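NS3-like protein (Alongshan virus, PDB 6M40) probably unwinds RNA, driven by hydrolysis of ATP and other nucleoside triphosphates, this chain being the NS3-like RNA helicase domain of a longer viral protein. Local coordinates at residues 32-36 with 62-66; 71-75 with 85-91; 272-276 with 324-328. All coordinates share one frame; numbering follows the deposited sequence.

Contact 1. Residues 32-36 with 62-66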
loop_
_atom_site.group_PDB
_atom_site.type_symbol
_atom_site.label_atom_id
_atom_site.label_comp_id
_atom_site.label_asym_id
_atom_site.label_seq_id
_atom_site.Cartn_x
_atom_site.Cartn_y
_atom_site.Cartn_z
ATOM N N THR A 32 -12.996 -13.643 0.992
ATOM C CA THR A 32 -12.797 -14.771 1.898
ATOM C C THR A 32 -13.461 -16.044 1.396
ATOM O O THR A 32 -12.878 -17.131 1.458
ATOM C CB THR A 32 -13.359 -14.414 3.277
ATOM O OG1 THR A 32 -14.761 -14.136 3.150
ATOM C CG2 THR A 32 -12.660 -13.202 3.874
ATOM N N ARG A 33 -14.708 -15.927 0.944
ATOM C CA ARG A 33 -15.415 -17.074 0.387
ATOM C C ARG A 33 -14.703 -17.615 -0.846
ATOM O O ARG A 33 -14.664 -18.831 -1.049
ATOM C CB ARG A 33 -16.867 -16.649 0.101
ATOM C CG ARG A 33 -17.631 -17.405 -0.981
ATOM C CD ARG A 33 -18.532 -18.504 -0.428
ATOM N NE ARG A 33 -19.496 -18.957 -1.432
ATOM C CZ ARG A 33 -19.173 -19.614 -2.543
ATOM N NH1 ARG A 33 -17.905 -19.892 -2.801
ATOM N NH2 ARG A 33 -20.115 -19.985 -3.397
ATOM N N ALA A 34 -14.083 -16.743 -1.642
ATOM C CA ALA A 34 -13.611 -17.126 -2.965
ATOM C C ALA A 34 -12.143 -17.527 -3.023
ATOM O O ALA A 34 -11.768 -18.244 -3.953
ATOM C CB ALA A 34 -13.835 -15.977 -3.960
ATOM N N ILE A 35 -11.297 -17.101 -2.089
ATOM C CA ILE A 35 -9.871 -17.353 -2.275
ATOM C C ILE A 35 -9.524 -18.820 -2.027
ATOM O O ILE A 35 -8.648 -19.353 -2.724
ATOM C CB ILE A 35 -8.975 -16.450 -1.401
ATOM C CG1 ILE A 35 -9.680 -15.858 -0.176
ATOM C CG2 ILE A 35 -8.396 -15.308 -2.222
ATOM C CD1 ILE A 35 -8.933 -14.654 0.413
ATOM N N PRO A 36 -10.131 -19.513 -1.054
ATOM C CA PRO A 36 -9.820 -20.946 -0.912
ATOM C C PRO A 36 -10.199 -21.759 -2.138
ATOM O O PRO A 36 -9.576 -22.791 -2.407
ATOM C CB PRO A 36 -10.627 -21.368 0.323
ATOM C CG PRO A 36 -10.873 -20.096 1.082
ATOM C CD PRO A 36 -11.015 -19.037 0.030
HETATM N N MSE A 62 -6.430 -13.658 5.467
HETATM C CA MSE A 62 -6.354 -14.683 4.434
HETATM C C MSE A 62 -6.085 -16.023 5.086
HETATM O O MSE A 62 -6.642 -17.048 4.692
HETATM C CB MSE A 62 -5.273 -14.330 3.404
HETATM C CG MSE A 62 -5.691 -13.172 2.509
HETATM SE SE MSE A 62 -4.432 -12.759 1.077
HETATM C CE MSE A 62 -3.007 -11.913 2.113
ATOM N N LEU A 63 -5.228 -15.999 6.107
ATOM C CA LEU A 63 -4.956 -17.207 6.876
ATOM C C LEU A 63 -6.225 -17.719 7.547
ATOM O O LEU A 63 -6.564 -18.903 7.434
ATOM C CB LEU A 63 -3.881 -16.920 7.914
ATOM C CG LEU A 63 -2.736 -17.910 8.103
ATOM C CD1 LEU A 63 -2.459 -18.036 9.601
ATOM C CD2 LEU A 63 -3.001 -19.272 7.484
ATOM N N GLU A 64 -6.937 -16.843 8.261
ATOM C CA GLU A 64 -8.225 -17.232 8.828
ATOM C C GLU A 64 -9.085 -17.907 7.759
ATOM O O GLU A 64 -9.412 -19.093 7.860
ATOM C CB GLU A 64 -8.933 -16.011 9.438
ATOM C CG GLU A 64 -8.279 -15.496 10.741
ATOM C CD GLU A 64 -9.101 -14.443 11.484
ATOM O OE1 GLU A 64 -10.342 -14.570 11.535
ATOM O OE2 GLU A 64 -8.501 -13.488 12.029
ATOM N N SER A 65 -9.387 -17.185 6.685
ATOM C CA SER A 65 -10.304 -17.654 5.635
ATOM C C SER A 65 -9.796 -18.861 4.862
ATOM O O SER A 65 -10.452 -19.267 3.891
ATOM C CB SER A 65 -10.596 -16.515 4.654
ATOM O OG SER A 65 -9.388 -15.981 4.137
ATOM N N LEU A 66 -8.657 -19.447 5.214
ATOM C CA LEU A 66 -8.218 -20.714 4.647
ATOM C C LEU A 66 -8.151 -21.799 5.707
ATOM O O LEU A 66 -7.586 -22.868 5.446
ATOM C CB LEU A 66 -6.844 -20.555 3.994
ATOM C CG LEU A 66 -6.729 -19.686 2.742
ATOM C CD1 LEU A 66 -5.269 -19.339 2.481
ATOM C CD2 LEU A 66 -7.332 -20.397 1.546
#
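Three pairs of side chains, Pro36 with Leu66, Ile35 with Met62 and Thr32 with Ser65, join the two segments, and they illustrate how helices flanking a sheet can meet by packing alone. The apolar contacts are led by Pro36. Its ring lies against one methyl of Leu66, with CG 3.6 Å from Leu66 CD2, and the two side chains meet at a slant. The same methyl also touches the backbone of Pro36, where helix 31-42 kinks because the proline nitrogen cannot donate to the turn before. Next to it in sequence, Ile35 sends out its terminal methyl, and CD1 comes 4.1 Å from Met62 CG. These side chains cross nearly at right angles, and the selenium end of Met62 runs off elsewhere.

The backbones come closest at Thr32 and Ser65, 5.3 Å from Thr32 CA to Ser65 CA. Thr32 CB stands 3.7 Å from Ser65 CB. With chi1 at 60°, Thr32 OG1 sits between its own N and carbonyl carbon and is turned from the serine, while CG2 comes 4.0 Å from Ser65 CB.

The serine hydroxyl is engaged locally. Ser65 OG bonds to the carbonyl of Glu61, and Met62 O, 3.0 Å from Ser65 OG, is another acceptor within reach of the same proton. The hydroxyl thus turns back on the helix it follows and meets Ile35 CD1 only as a packing neighbour. Leu66 N closes the last turn on Leu63 O.

Thr32 ends the Gly-Ala-Gly-Lys-Thr of the P-loop (Walker A), so helix 31-42 is the P-loop helix; helix 56-64 follows the next strand, 48-53. Their packing side by side against a parallel sheet is characteristic of the RecA-like P-loop NTPase domain of superfamily 2 helicases.

Contact 2. Residues 71-75 with 85-91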
loop_
_atom_site.group_PDB
_atom_site.type_symbol
_atom_site.label_atom_id
_atom_site.label_comp_id
_atom_site.label_asym_id
_atom_site.label_seq_id
_atom_site.Cartn_x
_atom_site.Cartn_y
_atom_site.Cartn_z
ATOM N N TRP A 71 -2.543 -28.476 4.345
ATOM C CA TRP A 71 -1.139 -28.091 4.531
ATOM C C TRP A 71 -0.939 -26.602 4.254
ATOM O O TRP A 71 -0.418 -26.197 3.212
ATOM C CB TRP A 71 -0.229 -28.906 3.609
ATOM C CG TRP A 71 0.024 -30.322 4.002
ATOM C CD1 TRP A 71 -0.890 -31.325 4.079
ATOM C CD2 TRP A 71 1.292 -30.908 4.323
ATOM N NE1 TRP A 71 -0.275 -32.496 4.448
ATOM C CE2 TRP A 71 1.065 -32.267 4.603
ATOM C CE3 TRP A 71 2.596 -30.412 4.410
ATOM C CZ2 TRP A 71 2.091 -33.137 4.969
ATOM C CZ3 TRP A 71 3.614 -31.280 4.774
ATOM C CH2 TRP A 71 3.356 -32.624 5.048
ATOM N N VAL A 72 -1.294 -25.769 5.232
ATOM C CA VAL A 72 -1.169 -24.314 5.107
ATOM C C VAL A 72 -0.166 -23.807 6.140
ATOM O O VAL A 72 -0.338 -24.039 7.342
ATOM C CB VAL A 72 -2.523 -23.607 5.282
ATOM C CG1 VAL A 72 -2.322 -22.114 5.534
ATOM C CG2 VAL A 72 -3.403 -23.828 4.058
ATOM N N CYS A 73 0.862 -23.093 5.671
ATOM C CA CYS A 73 1.891 -22.517 6.525
ATOM C C CYS A 73 1.959 -21.006 6.328
ATOM O O CYS A 73 1.721 -20.501 5.229
ATOM C CB CYS A 73 3.281 -23.109 6.230
ATOM S SG CYS A 73 3.605 -24.776 6.857
ATOM N N ALA A 74 2.315 -20.291 7.391
ATOM C CA ALA A 74 2.438 -18.842 7.346
ATOM C C ALA A 74 3.900 -18.415 7.296
ATOM O O ALA A 74 4.807 -19.151 7.694
ATOM C CB ALA A 74 1.754 -18.199 8.558
HETATM N N MSE A 75 4.110 -17.196 6.810
HETATM C CA MSE A 75 5.436 -16.612 6.713
HETATM C C MSE A 75 5.346 -15.151 7.137
HETATM O O MSE A 75 5.097 -14.279 6.313
HETATM C CB MSE A 75 5.975 -16.738 5.286
HETATM C CG MSE A 75 7.457 -16.542 5.158
HETATM SE SE MSE A 75 8.141 -16.972 3.375
HETATM C CE MSE A 75 10.031 -16.769 3.770
ATOM N N LEU A 85 7.895 -28.739 6.242
ATOM C CA LEU A 85 7.628 -28.439 4.841
ATOM C C LEU A 85 6.218 -27.869 4.747
ATOM O O LEU A 85 5.529 -27.758 5.761
ATOM C CB LEU A 85 7.794 -29.692 3.976
ATOM C CG LEU A 85 8.228 -29.451 2.526
ATOM C CD1 LEU A 85 9.590 -28.765 2.440
ATOM C CD2 LEU A 85 8.248 -30.765 1.751
ATOM N N ALA A 86 5.791 -27.501 3.540
ATOM C CA ALA A 86 4.503 -26.841 3.362
ATOM C C ALA A 86 4.058 -26.975 1.911
ATOM O O ALA A 86 4.808 -27.439 1.051
ATOM C CB ALA A 86 4.579 -25.366 3.769
ATOM N N ARG A 87 2.815 -26.552 1.651
ATOM C CA ARG A 87 2.247 -26.568 0.302
ATOM C C ARG A 87 1.430 -25.332 -0.053
ATOM O O ARG A 87 1.165 -25.126 -1.241
ATOM C CB ARG A 87 1.357 -27.802 0.105
ATOM C CG ARG A 87 2.056 -28.985 -0.548
ATOM C CD ARG A 87 1.092 -29.843 -1.359
ATOM N NE ARG A 87 0.075 -30.498 -0.538
ATOM C CZ ARG A 87 0.288 -31.592 0.185
ATOM N NH1 ARG A 87 1.487 -32.153 0.206
ATOM N NH2 ARG A 87 -0.697 -32.123 0.894
ATOM N N VAL A 88 1.009 -24.512 0.908
ATOM C CA VAL A 88 0.334 -23.245 0.637
ATOM C C VAL A 88 0.842 -22.264 1.686
ATOM O O VAL A 88 0.550 -22.424 2.875
ATOM C CB VAL A 88 -1.199 -23.352 0.693
ATOM C CG1 VAL A 88 -1.811 -21.986 0.972
ATOM C CG2 VAL A 88 -1.746 -23.922 -0.609
ATOM N N VAL A 89 1.588 -21.251 1.256
ATOM C CA VAL A 89 2.155 -20.255 2.158
ATOM C C VAL A 89 1.374 -18.958 2.003
ATOM O O VAL A 89 1.066 -18.543 0.881
ATOM C CB VAL A 89 3.656 -20.033 1.875
ATOM C CG1 VAL A 89 4.260 -19.076 2.901
ATOM C CG2 VAL A 89 4.393 -21.356 1.860
ATOM N N VAL A 90 1.040 -18.328 3.121
ATOM C CA VAL A 90 0.475 -16.990 3.116
ATOM C C VAL A 90 1.451 -16.076 3.838
ATOM O O VAL A 90 1.999 -16.437 4.886
ATOM C CB VAL A 90 -0.920 -16.929 3.776
ATOM C CG1 VAL A 90 -1.903 -17.812 3.037
ATOM C CG2 VAL A 90 -0.834 -17.314 5.235
ATOM N N THR A 91 1.650 -14.889 3.285
ATOM C CA THR A 91 2.567 -13.918 3.854
ATOM C C THR A 91 2.152 -12.549 3.327
ATOM O O THR A 91 1.029 -12.381 2.848
ATOM C CB THR A 91 4.016 -14.311 3.516
ATOM O OG1 THR A 91 4.904 -13.226 3.808
ATOM C CG2 THR A 91 4.157 -14.731 2.062
#
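Leu85 meets Cys73 through its backbone: the carbonyl O of Leu85 lies 3.7 Å from Cys73 SG. Ala86 follows, its CB against the same sulfur and its CA at the edge of the Trp71 ring. Arg87 then swings its guanidinium over the face of that indole, a cation-pi contact in which Arg87 CZ is 4.1 Å from the centroid of the five-membered ring of Trp71. The two planes are inclined by 33°, so the stack is not flush, and NH2 comes closest, above CD1 of the indole. A bend at chi3 (-65°) folds the arginine chain back over the indole.

From Val88 the chain is a strand running parallel to 72-75, and this pair closes one side of the six-stranded RecA-like sheet, with 72-75 outermost. Val88 N gives only a weak bond to Trp71 O, whereas Val88 O takes a sound one from Cys73 N at 2.9 Å. Its CG1 packs on Val72 CG2, 3.9 Å away. Val89, on the other face, rests CG1 3.8 Å from Met75 CB. Val90 continues the backbone pairing: its N donates to Cys73 O and its O receives Met75 N at 3.0 Å. At Thr91 a side chain continues the pattern: chi1 of 167° sets OG1 anti to the backbone N, and this hydroxyl donates to Met75 O at 2.7 Å, in the carbonyl plane.

Contact 3. Residues 272-276 with 324-328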
loop_
_atom_site.group_PDB
_atom_site.type_symbol
_atom_site.label_atom_id
_atom_site.label_comp_id
_atom_site.label_asym_id
_atom_site.label_seq_id
_atom_site.Cartn_x
_atom_site.Cartn_y
_atom_site.Cartn_z
ATOM N N TYR A 272 0.100 12.917 1.643
ATOM C CA TYR A 272 1.445 13.474 1.787
ATOM C C TYR A 272 2.416 12.564 1.032
ATOM O O TYR A 272 3.120 11.741 1.617
ATOM C CB TYR A 272 1.824 13.619 3.280
ATOM C CG TYR A 272 3.180 14.247 3.531
ATOM C CD1 TYR A 272 3.414 15.588 3.237
ATOM C CD2 TYR A 272 4.218 13.504 4.078
ATOM C CE1 TYR A 272 4.643 16.164 3.464
ATOM C CE2 TYR A 272 5.459 14.076 4.315
ATOM C CZ TYR A 272 5.665 15.406 4.008
ATOM O OH TYR A 272 6.896 15.982 4.238
ATOM N N HIS A 273 2.447 12.725 -0.289
ATOM C CA HIS A 273 3.469 12.084 -1.088
ATOM C C HIS A 273 4.818 12.760 -0.875
ATOM O O HIS A 273 4.909 13.914 -0.446
ATOM C CB HIS A 273 3.161 12.167 -2.586
ATOM C CG HIS A 273 1.924 11.445 -3.011
ATOM N ND1 HIS A 273 0.696 12.067 -3.110
ATOM C CD2 HIS A 273 1.730 10.165 -3.409
ATOM C CE1 HIS A 273 -0.205 11.194 -3.531
ATOM N NE2 HIS A 273 0.396 10.032 -3.715
ATOM N N TYR A 274 5.873 12.025 -1.201
ATOM C CA TYR A 274 7.134 12.608 -1.635
ATOM C C TYR A 274 7.188 12.506 -3.157
ATOM O O TYR A 274 6.753 11.505 -3.736
ATOM C CB TYR A 274 8.328 11.909 -0.989
ATOM C CG TYR A 274 8.618 12.382 0.429
ATOM C CD1 TYR A 274 9.262 13.591 0.652
ATOM C CD2 TYR A 274 8.247 11.623 1.541
ATOM C CE1 TYR A 274 9.535 14.036 1.943
ATOM C CE2 TYR A 274 8.515 12.058 2.826
ATOM C CZ TYR A 274 9.159 13.266 3.021
ATOM O OH TYR A 274 9.432 13.713 4.294
ATOM N N LEU A 275 7.688 13.561 -3.805
ATOM C CA LEU A 275 7.666 13.678 -5.260
ATOM C C LEU A 275 9.064 14.001 -5.771
ATOM O O LEU A 275 9.846 14.669 -5.091
ATOM C CB LEU A 275 6.673 14.776 -5.733
ATOM C CG LEU A 275 5.211 14.542 -5.356
ATOM C CD1 LEU A 275 4.283 15.717 -5.675
ATOM C CD2 LEU A 275 4.711 13.284 -6.065
ATOM N N VAL A 276 9.370 13.536 -6.982
ATOM C CA VAL A 276 10.672 13.792 -7.598
ATOM C C VAL A 276 10.651 15.166 -8.257
ATOM O O VAL A 276 9.765 15.460 -9.070
ATOM C CB VAL A 276 11.014 12.698 -8.623
ATOM C CG1 VAL A 276 12.408 12.936 -9.186
ATOM C CG2 VAL A 276 10.907 11.316 -8.012
ATOM N N HIS A 324 0.404 9.161 -8.555
ATOM C CA HIS A 324 0.727 10.495 -9.032
ATOM C C HIS A 324 1.892 10.397 -10.017
ATOM O O HIS A 324 2.846 9.654 -9.771
ATOM C CB HIS A 324 1.091 11.410 -7.868
ATOM C CG HIS A 324 1.409 12.814 -8.284
ATOM N ND1 HIS A 324 2.549 13.136 -8.983
ATOM C CD2 HIS A 324 0.737 13.976 -8.109
ATOM C CE1 HIS A 324 2.575 14.435 -9.209
ATOM N NE2 HIS A 324 1.486 14.968 -8.691
ATOM N N PRO A 325 1.856 11.144 -11.121
ATOM C CA PRO A 325 2.762 10.855 -12.244
ATOM C C PRO A 325 4.243 10.770 -11.897
ATOM O O PRO A 325 4.964 9.994 -12.542
ATOM C CB PRO A 325 2.483 12.012 -13.224
ATOM C CG PRO A 325 1.540 12.973 -12.482
ATOM C CD PRO A 325 0.835 12.144 -11.482
ATOM N N ASP A 326 4.742 11.540 -10.934
ATOM C CA ASP A 326 6.153 11.474 -10.579
ATOM C C ASP A 326 6.288 11.398 -9.059
ATOM O O ASP A 326 6.936 12.224 -8.417
ATOM C CB ASP A 326 6.934 12.647 -11.186
ATOM C CG ASP A 326 6.200 13.951 -11.076
ATOM O OD1 ASP A 326 5.680 14.242 -9.985
ATOM O OD2 ASP A 326 6.155 14.694 -12.074
ATOM N N SER A 327 5.666 10.369 -8.486
ATOM C CA SER A 327 5.866 10.052 -7.082
ATOM C C SER A 327 7.120 9.207 -6.911
ATOM O O SER A 327 7.462 8.370 -7.755
ATOM C CB SER A 327 4.656 9.317 -6.505
ATOM O OG SER A 327 4.582 7.974 -6.969
ATOM N N VAL A 328 7.828 9.455 -5.810
ATOM C CA VAL A 328 9.085 8.765 -5.597
ATOM C C VAL A 328 8.915 7.260 -5.435
ATOM O O VAL A 328 9.885 6.515 -5.612
ATOM C CB VAL A 328 9.833 9.329 -4.374
ATOM C CG1 VAL A 328 9.036 9.083 -3.110
ATOM C CG2 VAL A 328 11.218 8.701 -4.270
#
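Ser327 OG, on the residue whose backbone bridges Leu275, is gripped by several groups: it hydrogen-bonds Thr329 OG1 and makes weak bonds with Asp323 OD1 and the amide of Leu330. Ser327 is the N-cap of helix 328-339, and the weak bond to Leu330 is the customary one from a capping side chain to an amide of the first turn.

An irregular segment can join a strand edge through very few bonds, and here two suffice. Val328 N points straight at Tyr274 O, 3.1 Å away, with an N-H...O angle of 179°, so the first amide of the helix is taken up by the strand. Val276 N returns a bond of 3.1 Å to Asp326 O. Between them Leu275 and Ser327 form a single backbone bridge.

Side chains fill in around this bridge. His324 holds CG anti to its own N (chi1 -179°), which lays the imidazole against Leu275. There Leu275 places CD2 over one ring face, 4.0 Å from the centroid of the His324 ring, in a CH-pi contact, while Pro325 CD lies over the opposite face. A weak bond from Asp326 N to His324 ND1 (3.3 Å) helps fix the ring's rotation. Val328 CG1 packs 3.6 Å from Tyr274 CB. Val276 CG2 lies more loosely by Val328 CB, and His324 CB lies over a face of the His273 ring.

Strand 264-276 also pairs antiparallel with 281-287, through His273 with Val284 and Leu275 with Lys282. Thr286 of that strand touches both histidines and Leu275, while helix 349-357 covers Val276 and Asp326 with Val351.

In the fold
Contacts 1 and 2 belong to one RecA-like domain and touch: Leu63 and Leu66, from the helix 56-64 side, pack on Val90, and Leu63 also reaches Val72. Contact 3 lies on the opposite side of the chain's centre, its centre about 34 Å from that of contact 1 and 35 Å from that of contact 2, where a mixed sheet meets helices. All three are partly buried, and contact 2 runs from buried strand residues to exposed Trp71. Chemistry follows place: helix-to-helix contact 1 relies on packing, strand-to-strand contact 2 on repeated backbone bonds plus a cation-pi stack, and strand-to-loop contact 3 on two backbone bonds beside a helix cap.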